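Local coordinates for protein transcriptional regulator, GntR family (Thermotoga maritima, PDB 3SXM) that probably regulates transcription as a GntR-family DNA-binding protein, through an FCD domain, the part here, that can bind zinc, at residues S33-I43 / I54-L65. The protein carries 3 engineered substitutions. Residues are numbered along the deposited sequence; the frame is centred on the assembly and turned at random.
Sequences SEELLEIKGEI and IFDDSDERLHKL. With BCT (bicarbonate ion), chain C.
R61 grips E35 side-on. Its NE meets E35 OE2 at 3.0 Å and its NH2 meets E35 OE1 at 2.9 Å, both nearly straight. Both carboxylate oxygens are met from above their plane; carboxylate and guanidinium are turned 50° apart, in keeping with this. The bend of E35 at chi2 (80°) brings its acid to the arginine. NH2 also makes a weak bond to E38 OE1, and NH1 forms a longer salt bridge to E42 OE2 (3.5 Å). I39 CG1 packs over one guanidinium face. With a leucine at R61, the acids E35, E38 and E42 would probably be left crowded without their shared positive charge. Beside the salt bridges, I39 CD1 rests on the backbone at L62, L36 CD1 touches L62 CD1 (3.7 Å), and L65 CD2 packs against L36 CB. I43 meets I54 CG2. In the second shell, a water links E35 OE2 to R61 O. This is antiparallel helix packing within the all-helical FCD domain; the axes of 34-43 and 54-65 run at 158° and approach to 9.8 Å. D59 and H63, zinc ligands in another crystal of this protein, take no part. They meet H103 of helix 96-111, and I43 and I54 pack on N100 of the same helix.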
ATOM      1  N   SER A  33     -10.986  -7.541 -17.387  1.00 19.59           N
ATOM      2  CA  SER A  33     -12.279  -7.216 -16.821  1.00 18.91           C
ATOM      3  C   SER A  33     -13.185  -6.487 -17.827  1.00 21.20           C
ATOM      4  O   SER A  33     -12.713  -5.676 -18.647  1.00 22.16           O
ATOM      5  CB  SER A  33     -12.148  -6.391 -15.572  1.00 24.56           C
ATOM      6  OG  SER A  33     -11.631  -5.154 -15.873  1.00 22.41           O
ATOM      7  N   GLU A  34     -14.464  -6.818 -17.785  1.00 17.31           N
ATOM      8  CA  GLU A  34     -15.453  -6.151 -18.641  1.00 17.80           C
ATOM      9  C   GLU A  34     -15.574  -4.715 -18.194  1.00 19.37           C
ATOM     10  O   GLU A  34     -15.753  -3.815 -19.068  1.00 21.87           O
ATOM     11  CB  GLU A  34     -16.782  -6.872 -18.549  1.00 21.57           C
ATOM     12  CG  GLU A  34     -16.708  -8.286 -19.113  1.00 26.86           C
ATOM     13  CD  GLU A  34     -18.027  -9.046 -19.028  1.00 25.09           C
ATOM     14  OE1 GLU A  34     -18.987  -8.541 -18.404  1.00 37.68           O
ATOM     15  OE2 GLU A  34     -18.098 -10.144 -19.618  1.00 31.34           O
ATOM     16  N   GLU A  35     -15.430  -4.456 -16.894  1.00 18.68           N
ATOM     17  CA  GLU A  35     -15.595  -3.096 -16.380  1.00 22.45           C
ATOM     18  C   GLU A  35     -14.570  -2.178 -17.020  1.00 20.79           C
ATOM     19  O   GLU A  35     -14.901  -1.052 -17.387  1.00 20.45           O
ATOM     20  CB  GLU A  35     -15.446  -3.073 -14.846  1.00 21.42           C
ATOM     21  CG  GLU A  35     -15.259  -1.684 -14.158  1.00 26.06           C
ATOM     22  CD  GLU A  35     -16.560  -0.946 -13.985  1.00 41.35           C
ATOM     23  OE1 GLU A  35     -17.511  -1.354 -14.666  1.00 35.39           O
ATOM     24  OE2 GLU A  35     -16.647   0.029 -13.186  1.00 27.38           O
ATOM     25  N   LEU A  36     -13.351  -2.640 -17.201  1.00 16.80           N
ATOM     26  CA  LEU A  36     -12.300  -1.803 -17.765  1.00 16.68           C
ATOM     27  C   LEU A  36     -12.705  -1.343 -19.151  1.00 21.01           C
ATOM     28  O   LEU A  36     -12.524  -0.180 -19.515  1.00 18.85           O
ATOM     29  CB  LEU A  36     -10.993  -2.572 -17.846  1.00 17.24           C
ATOM     30  CG  LEU A  36      -9.776  -1.798 -18.328  1.00 18.57           C
ATOM     31  CD1 LEU A  36      -9.420  -0.705 -17.369  1.00 20.66           C
ATOM     32  CD2 LEU A  36      -8.550  -2.680 -18.668  1.00 22.81           C
ATOM     33  N   LEU A  37     -13.243  -2.249 -19.941  1.00 17.78           N
ATOM     34  CA  LEU A  37     -13.692  -1.900 -21.274  1.00 18.77           C
ATOM     35  C   LEU A  37     -14.922  -0.993 -21.312  1.00 21.12           C
ATOM     36  O   LEU A  37     -15.035  -0.123 -22.193  1.00 21.62           O
ATOM     37  CB  LEU A  37     -13.959  -3.182 -22.051  1.00 21.74           C
ATOM     38  CG  LEU A  37     -12.763  -4.100 -22.249  1.00 28.86           C
ATOM     39  CD1 LEU A  37     -13.201  -5.295 -23.062  1.00 26.82           C
ATOM     40  CD2 LEU A  37     -11.645  -3.373 -23.005  1.00 39.30           C
ATOM     41  N   GLU A  38     -15.848  -1.176 -20.386  1.00 19.56           N
ATOM     42  CA  GLU A  38     -16.994  -0.280 -20.289  1.00 23.28           C
ATOM     43  C   GLU A  38     -16.509   1.156 -19.967  1.00 21.07           C
ATOM     44  O   GLU A  38     -17.044   2.132 -20.509  1.00 23.31           O
ATOM     45  CB  GLU A  38     -17.928  -0.698 -19.169  1.00 26.89           C
ATOM     46  CG  GLU A  38     -18.737  -1.919 -19.441  1.00 33.98           C
ATOM     47  CD  GLU A  38     -19.707  -2.218 -18.316  1.00 44.78           C
ATOM     48  OE1 GLU A  38     -20.085  -1.274 -17.579  1.00 47.73           O
ATOM     49  OE2 GLU A  38     -20.096  -3.397 -18.186  1.00 65.90           O
ATOM     50  N   ILE A  39     -15.510   1.265 -19.129  1.00 18.61           N
ATOM     51  CA  ILE A  39     -14.941   2.581 -18.763  1.00 19.99           C
ATOM     52  C   ILE A  39     -14.259   3.159 -19.973  1.00 22.61           C
ATOM     53  O   ILE A  39     -14.477   4.304 -20.320  1.00 19.98           O
ATOM     54  CB  ILE A  39     -13.959   2.485 -17.620  1.00 19.51           C
ATOM     55  CG1 ILE A  39     -14.684   2.064 -16.316  1.00 22.43           C
ATOM     56  CG2 ILE A  39     -13.209   3.783 -17.431  1.00 20.62           C
ATOM     57  CD1 ILE A  39     -13.727   1.628 -15.207  1.00 21.20           C
ATOM     58  N   LYS A  40     -13.462   2.354 -20.668  1.00 18.34           N
ATOM     59  CA  LYS A  40     -12.800   2.799 -21.906  1.00 22.93           C
ATOM     60  C   LYS A  40     -13.838   3.333 -22.892  1.00 29.02           C
ATOM     61  O   LYS A  40     -13.596   4.333 -23.532  1.00 26.62           O
ATOM     62  CB  LYS A  40     -12.055   1.635 -22.561  1.00 22.14           C
ATOM     63  CG  LYS A  40     -11.264   1.874 -23.825  1.00 33.38           C
ATOM     64  CD  LYS A  40     -10.872   0.505 -24.418  1.00 40.32           C
ATOM     65  CE  LYS A  40      -9.772   0.590 -25.474  1.00 69.95           C
ATOM     66  NZ  LYS A  40     -10.240   1.020 -26.787  1.00 43.28           N
ATOM     67  N   GLY A  41     -14.978   2.649 -23.022  1.00 21.48           N
ATOM     68  CA  GLY A  41     -16.008   3.023 -23.942  1.00 23.10           C
ATOM     69  C   GLY A  41     -16.598   4.376 -23.615  1.00 26.83           C
ATOM     70  O   GLY A  41     -16.903   5.180 -24.518  1.00 31.11           O
ATOM     71  N   GLU A  42     -16.770   4.596 -22.327  1.00 24.41           N
ATOM     72  CA  GLU A  42     -17.284   5.892 -21.819  1.00 32.65           C
ATOM     73  C   GLU A  42     -16.342   7.033 -22.226  1.00 29.86           C
ATOM     74  O   GLU A  42     -16.768   8.087 -22.698  1.00 36.21           O
ATOM     75  CB  GLU A  42     -17.335   5.820 -20.301  1.00 35.02           C
ATOM     76  CG  GLU A  42     -18.099   6.898 -19.614  1.00 48.11           C
ATOM     77  CD  GLU A  42     -18.561   6.408 -18.266  1.00 57.53           C
ATOM     78  OE1 GLU A  42     -17.723   6.387 -17.339  1.00 60.97           O
ATOM     79  OE2 GLU A  42     -19.734   5.985 -18.158  1.00 66.44           O
ATOM     80  N   ILE A  43     -15.050   6.806 -22.019  1.00 24.82           N
ATOM     81  CA  ILE A  43     -14.048   7.819 -22.307  1.00 29.46           C
ATOM     82  C   ILE A  43     -13.943   8.075 -23.770  1.00 33.30           C
ATOM     83  O   ILE A  43     -13.822   9.231 -24.187  1.00 38.03           O
ATOM     84  CB  ILE A  43     -12.684   7.369 -21.711  1.00 23.88           C
ATOM     85  CG1 ILE A  43     -12.712   7.469 -20.186  1.00 29.65           C
ATOM     86  CG2 ILE A  43     -11.551   8.219 -22.294  1.00 34.61           C
ATOM     87  CD1 ILE A  43     -11.483   6.886 -19.504  1.00 30.71           C
ATOM     88  N   ILE A  54     -17.788  12.858 -18.692  1.00 39.30           N
ATOM     89  CA  ILE A  54     -17.020  11.647 -18.857  1.00 36.34           C
ATOM     90  C   ILE A  54     -16.203  11.395 -17.571  1.00 34.34           C
ATOM     91  O   ILE A  54     -16.092  10.283 -17.106  1.00 32.88           O
ATOM     92  CB  ILE A  54     -16.062  11.778 -20.083  1.00 35.37           C
ATOM     93  CG1 ILE A  54     -16.839  11.719 -21.394  1.00 46.38           C
ATOM     94  CG2 ILE A  54     -15.064  10.708 -20.091  1.00 32.40           C
ATOM     95  CD1 ILE A  54     -16.068  12.138 -22.615  1.00 44.66           C
ATOM     96  N   PHE A  55     -15.636  12.445 -17.013  1.00 24.19           N
ATOM     97  CA  PHE A  55     -14.720  12.329 -15.894  1.00 22.21           C
ATOM     98  C   PHE A  55     -15.251  11.736 -14.582  1.00 29.79           C
ATOM     99  O   PHE A  55     -14.762  10.749 -14.154  1.00 24.90           O
ATOM    100  CB  PHE A  55     -14.003  13.645 -15.584  1.00 25.41           C
ATOM    101  CG  PHE A  55     -13.053  13.571 -14.393  1.00 26.71           C
ATOM    102  CD1 PHE A  55     -11.741  13.260 -14.564  1.00 35.86           C
ATOM    103  CD2 PHE A  55     -13.503  13.774 -13.115  1.00 34.66           C
ATOM    104  CE1 PHE A  55     -10.892  13.173 -13.497  1.00 24.47           C
ATOM    105  CE2 PHE A  55     -12.654  13.696 -12.046  1.00 32.39           C
ATOM    106  CZ  PHE A  55     -11.351  13.413 -12.248  1.00 28.75           C
ATOM    107  N   ASP A  56     -16.204  12.426 -13.961  0.52 33.15           N
ATOM    108  CA  ASP A  56     -16.697  12.061 -12.640  0.52 49.37           C
ATOM    109  C   ASP A  56     -16.901  10.560 -12.529  0.52 50.81           C
ATOM    110  O   ASP A  56     -16.297   9.900 -11.683  0.52 40.32           O
ATOM    111  CB  ASP A  56     -18.012  12.786 -12.346  0.52 62.74           C
ATOM    112  CG  ASP A  56     -17.911  14.284 -12.561  0.52 20.41           C
ATOM    113  OD1 ASP A  56     -16.868  14.868 -12.200  0.52 25.82           O
ATOM    114  OD2 ASP A  56     -18.875  14.876 -13.090  0.52 37.61           O
ATOM    115  N   ASP A  57     -17.760  10.026 -13.388  0.52 46.63           N
ATOM    116  CA  ASP A  57     -18.065   8.606 -13.372  0.52 47.88           C
ATOM    117  C   ASP A  57     -16.820   7.771 -13.641  0.52 49.83           C
ATOM    118  O   ASP A  57     -16.481   6.880 -12.862  0.52 32.31           O
ATOM    119  CB  ASP A  57     -19.141   8.283 -14.411  0.52 39.70           C
ATOM    120  CG  ASP A  57     -19.489   6.809 -14.449  0.52 28.52           C
ATOM    121  OD1 ASP A  57     -20.636   6.458 -14.098  0.52 47.22           O
ATOM    122  OD2 ASP A  57     -18.618   6.000 -14.830  0.52 46.60           O
ATOM    123  N   SER A  58     -16.146   8.051 -14.754  1.00 23.98           N
ATOM    124  CA  SER A  58     -15.011   7.200 -15.189  1.00 17.60           C
ATOM    125  C   SER A  58     -13.861   7.172 -14.205  1.00 21.10           C
ATOM    126  O   SER A  58     -13.257   6.128 -14.003  1.00 19.02           O
ATOM    127  CB  SER A  58     -14.452   7.495 -16.607  1.00 19.38           C
ATOM    128  OG  SER A  58     -13.885   8.797 -16.721  1.00 21.72           O
ATOM    129  N   ASP A  59     -13.518   8.309 -13.616  1.00 18.04           N
ATOM    130  CA  ASP A  59     -12.334   8.384 -12.768  1.00 15.09           C
ATOM    131  C   ASP A  59     -12.564   7.499 -11.541  1.00 18.21           C
ATOM    132  O   ASP A  59     -11.731   6.643 -11.238  1.00 17.48           O
ATOM    133  CB  ASP A  59     -12.120   9.839 -12.347  1.00 16.81           C
ATOM    134  CG  ASP A  59     -11.063   9.953 -11.269  1.00 25.38           C
ATOM    135  OD1 ASP A  59      -9.907   9.695 -11.572  1.00 23.69           O
ATOM    136  OD2 ASP A  59     -11.391  10.218 -10.095  1.00 30.54           O
ATOM    137  N   GLU A  60     -13.690   7.662 -10.861  1.00 19.02           N
ATOM    138  CA  GLU A  60     -13.945   6.897  -9.625  1.00 14.70           C
ATOM    139  C   GLU A  60     -13.999   5.420  -9.971  1.00 17.83           C
ATOM    140  O   GLU A  60     -13.360   4.577  -9.311  1.00 15.92           O
ATOM    141  CB  GLU A  60     -15.219   7.351  -8.955  1.00 16.38           C
ATOM    142  CG  GLU A  60     -15.643   6.467  -7.812  1.00 18.39           C
ATOM    143  CD  GLU A  60     -16.840   6.947  -7.039  1.00 27.61           C
ATOM    144  OE1 GLU A  60     -17.419   7.996  -7.383  1.00 28.95           O
ATOM    145  OE2 GLU A  60     -17.201   6.276  -6.054  1.00 24.78           O
ATOM    146  N   ARG A  61     -14.689   5.078 -11.048  1.00 17.16           N
ATOM    147  CA  ARG A  61     -14.789   3.671 -11.435  1.00 20.34           C
ATOM    148  C   ARG A  61     -13.451   3.063 -11.759  1.00 17.98           C
ATOM    149  O   ARG A  61     -13.186   1.912 -11.373  1.00 16.41           O
ATOM    150  CB  ARG A  61     -15.750   3.471 -12.630  1.00 20.87           C
ATOM    151  CG  ARG A  61     -17.151   3.646 -12.303  1.00 21.38           C
ATOM    152  CD  ARG A  61     -18.031   3.692 -13.598  1.00 23.91           C
ATOM    153  NE  ARG A  61     -18.076   2.392 -14.258  1.00 28.59           N
ATOM    154  CZ  ARG A  61     -18.661   2.202 -15.434  1.00 37.48           C
ATOM    155  NH1 ARG A  61     -19.154   3.231 -16.107  1.00 34.08           N
ATOM    156  NH2 ARG A  61     -18.706   0.994 -15.956  1.00 30.98           N
ATOM    157  N   LEU A  62     -12.587   3.780 -12.461  1.00 17.29           N
ATOM    158  CA  LEU A  62     -11.326   3.194 -12.922  1.00 15.07           C
ATOM    159  C   LEU A  62     -10.446   2.904 -11.713  1.00 17.75           C
ATOM    160  O   LEU A  62      -9.882   1.816 -11.616  1.00 14.15           O
ATOM    161  CB  LEU A  62     -10.632   4.156 -13.904  1.00 14.37           C
ATOM    162  CG  LEU A  62      -9.319   3.627 -14.458  1.00 15.50           C
ATOM    163  CD1 LEU A  62      -9.485   2.321 -15.210  1.00 14.85           C
ATOM    164  CD2 LEU A  62      -8.683   4.652 -15.326  1.00 19.61           C
ATOM    165  N   HIS A  63     -10.288   3.883 -10.833  1.00 14.33           N
ATOM    166  CA  HIS A  63      -9.360   3.720  -9.706  1.00 11.29           C
ATOM    167  C   HIS A  63      -9.916   2.716  -8.706  1.00 14.44           C
ATOM    168  O   HIS A  63      -9.130   1.887  -8.183  1.00 12.88           O
ATOM    169  CB  HIS A  63      -9.015   5.065  -9.096  1.00 12.70           C
ATOM    170  CG  HIS A  63      -8.241   5.925 -10.037  1.00 14.71           C
ATOM    171  ND1 HIS A  63      -6.865   5.902 -10.146  1.00 15.01           N
ATOM    172  CD2 HIS A  63      -8.674   6.797 -10.989  1.00 16.70           C
ATOM    173  CE1 HIS A  63      -6.483   6.712 -11.117  1.00 15.57           C
ATOM    174  NE2 HIS A  63      -7.572   7.266 -11.625  1.00 14.20           N
ATOM    175  N   LYS A  64     -11.210   2.705  -8.462  1.00 15.83           N
ATOM    176  CA  LYS A  64     -11.826   1.652  -7.616  1.00 12.03           C
ATOM    177  C   LYS A  64     -11.700   0.280  -8.253  1.00 15.64           C
ATOM    178  O   LYS A  64     -11.602  -0.691  -7.482  1.00 14.68           O
ATOM    179  CB  LYS A  64     -13.272   1.963  -7.274  1.00 16.57           C
ATOM    180  CG  LYS A  64     -13.347   3.052  -6.245  1.00 18.46           C
ATOM    181  CD  LYS A  64     -14.748   3.339  -5.816  1.00 23.47           C
ATOM    182  CE  LYS A  64     -14.768   4.152  -4.513  1.00 24.49           C
ATOM    183  NZ  LYS A  64     -16.176   4.497  -4.176  1.00 25.94           N
ATOM    184  N   LEU A  65     -11.697   0.157  -9.588  1.00 14.23           N
ATOM    185  CA  LEU A  65     -11.564  -1.154 -10.254  1.00 12.90           C
ATOM    186  C   LEU A  65     -10.215  -1.745  -9.912  1.00 14.05           C
ATOM    187  O   LEU A  65     -10.098  -2.974  -9.651  1.00 14.20           O
ATOM    188  CB  LEU A  65     -11.681  -1.009 -11.811  1.00 15.81           C
ATOM    189  CG  LEU A  65     -11.254  -2.240 -12.633  1.00 16.90           C
ATOM    190  CD1 LEU A  65     -12.092  -3.389 -12.361  1.00 19.74           C
ATOM    191  CD2 LEU A  65     -11.263  -1.887 -14.100  1.00 21.80           C
TER
HETATM  192  C   BCT C   1     -15.614  -7.925 -14.577  1.00 18.34           C
HETATM  193  O1  BCT C   1     -15.242  -8.622 -15.588  1.00 25.14           O
HETATM  194  O2  BCT C   1     -15.079  -8.342 -13.379  1.00 44.46           O
HETATM  195  O3  BCT C   1     -15.659  -6.535 -14.649  1.00 26.44           O
HETATM  196  O   HOH W   1     -15.302   0.197 -10.686  0.85 20.57           O